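Local coordinates for pyruvate kinase (Pseudomonas aeruginosa, PDB 6QXL), which probably catalyses the last step of glycolysis, transferring the phosphoryl group of phosphoenolpyruvate to ADP to give pyruvate and ATP, at residues T282-S287 / V299-N304. Numbering follows the deposited sequence.
Sequences TQMMES and VSDVAN
In the loop that follows barrel strand 277-281, Met284 packs against Asp301 and Val302 of helix 296-307, and Met285 against Val302. Met284 has its CG anti to the carbonyl carbon (chi1 -55°), and a bend at chi3 (78°) brings the terminal methyl onto the helix. There CE meets Asp301 OD2 at 3.3 Å and Val302 CA at 4.0 Å, the Met284 and Asp301 side chains crossing at about a right angle. Met284 CB and CG each lie 3.8 Å from Asp301 OD2, and with CE they line one flank of a buried carboxylate. Its charge is probably offset by the salt bridge from OD2 to Arg248, which also bonds Thr282 O and thereby ties both segments together.

This is a strand-loop-helix connection of the pyruvate kinase TIM barrel, the loop leading from strand 277-281 into helix 296-307. Val302 turns its CG2 branch to the loop, 4.0 Å from Met284 CB and 4.2 Å from Met285 CE. A compact branched residue suits this helix face, while the two flexible thioether chains can fit around it; Met332 of helix 325-340 touches all three side chains. Asp301 OD1 and Ser300 OG hydrogen-bond Ser300 OG and Asp301 OD1, respectively, of a neighbouring subunit, and Gln283 OE1 likewise crosses the interface, accepting from the backbone N of Arg296 of that subunit.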
# COMPACT_ATOMS: atom_id res chain seq x y z
N THR A 282 -10.69 -28.26 17.27
CA THR A 282 -12.06 -28.71 17.46
C THR A 282 -12.89 -28.90 16.18
O THR A 282 -13.25 -27.94 15.50
CB THR A 282 -12.78 -27.84 18.50
OG1 THR A 282 -11.99 -27.80 19.69
CG2 THR A 282 -14.12 -28.41 18.84
N GLN A 283 -13.19 -30.16 15.89
CA GLN A 283 -14.04 -30.57 14.79
C GLN A 283 -13.48 -30.24 13.43
O GLN A 283 -14.23 -30.14 12.46
CB GLN A 283 -15.46 -30.01 14.92
CG GLN A 283 -16.14 -30.27 16.26
CD GLN A 283 -17.66 -30.07 16.18
OE1 GLN A 283 -18.15 -28.95 16.12
NE2 GLN A 283 -18.39 -31.19 16.12
N MET A 284 -12.16 -30.13 13.34
CA MET A 284 -11.55 -29.81 12.07
C MET A 284 -11.81 -30.90 11.03
O MET A 284 -11.97 -30.61 9.85
CB MET A 284 -10.07 -29.55 12.24
CG MET A 284 -9.80 -28.48 13.28
SD MET A 284 -8.31 -27.56 12.95
CE MET A 284 -8.89 -26.47 11.65
N MET A 285 -11.89 -32.16 11.46
CA MET A 285 -12.15 -33.27 10.55
C MET A 285 -13.13 -34.27 11.14
O MET A 285 -12.99 -35.47 10.97
CB MET A 285 -10.83 -33.91 10.16
CG MET A 285 -9.95 -32.96 9.38
SD MET A 285 -8.68 -33.84 8.49
CE MET A 285 -8.69 -32.97 6.93
N GLU A 286 -14.17 -33.76 11.79
CA GLU A 286 -15.10 -34.58 12.58
C GLU A 286 -15.68 -35.79 11.82
O GLU A 286 -15.80 -36.87 12.38
CB GLU A 286 -16.25 -33.71 13.10
CG GLU A 286 -17.02 -34.32 14.25
CD GLU A 286 -16.34 -34.16 15.61
OE1 GLU A 286 -15.12 -33.90 15.68
OE2 GLU A 286 -17.03 -34.31 16.65
N SER A 287 -15.98 -35.62 10.54
CA SER A 287 -16.57 -36.71 9.80
C SER A 287 -15.67 -37.96 9.79
O SER A 287 -16.15 -39.07 9.60
CB SER A 287 -16.92 -36.30 8.37
OG SER A 287 -15.80 -36.41 7.53
N VAL A 299 -11.69 -30.11 4.67
CA VAL A 299 -10.50 -29.72 3.95
C VAL A 299 -10.35 -28.20 3.94
O VAL A 299 -9.28 -27.68 4.24
CB VAL A 299 -10.51 -30.26 2.50
CG1 VAL A 299 -9.41 -29.62 1.67
CG2 VAL A 299 -10.35 -31.78 2.51
N SER A 300 -11.43 -27.50 3.64
CA SER A 300 -11.41 -26.05 3.61
C SER A 300 -11.08 -25.44 4.97
O SER A 300 -10.33 -24.48 5.06
CB SER A 300 -12.78 -25.52 3.13
OG SER A 300 -12.83 -24.11 3.13
N ASP A 301 -11.63 -26.02 6.03
CA ASP A 301 -11.43 -25.49 7.38
C ASP A 301 -9.94 -25.53 7.74
O ASP A 301 -9.37 -24.54 8.22
CB ASP A 301 -12.25 -26.31 8.38
CG ASP A 301 -12.10 -25.83 9.81
OD1 ASP A 301 -12.09 -24.60 10.05
OD2 ASP A 301 -12.02 -26.69 10.71
N VAL A 302 -9.31 -26.67 7.47
CA VAL A 302 -7.92 -26.85 7.82
C VAL A 302 -7.06 -25.93 6.96
O VAL A 302 -6.18 -25.22 7.46
CB VAL A 302 -7.51 -28.33 7.65
CG1 VAL A 302 -6.00 -28.49 7.83
CG2 VAL A 302 -8.25 -29.21 8.66
N ALA A 303 -7.31 -25.94 5.67
CA ALA A 303 -6.53 -25.12 4.75
C ALA A 303 -6.62 -23.64 5.11
O ALA A 303 -5.63 -22.91 5.08
CB ALA A 303 -6.99 -25.34 3.33
N ASN A 304 -7.81 -23.19 5.47
CA ASN A 304 -7.97 -21.79 5.83
C ASN A 304 -7.25 -21.46 7.11
O ASN A 304 -6.74 -20.36 7.24
CB ASN A 304 -9.44 -21.37 5.87
CG ASN A 304 -9.95 -20.96 4.50
OD1 ASN A 304 -9.55 -19.92 3.99
ND2 ASN A 304 -10.78 -21.77 3.89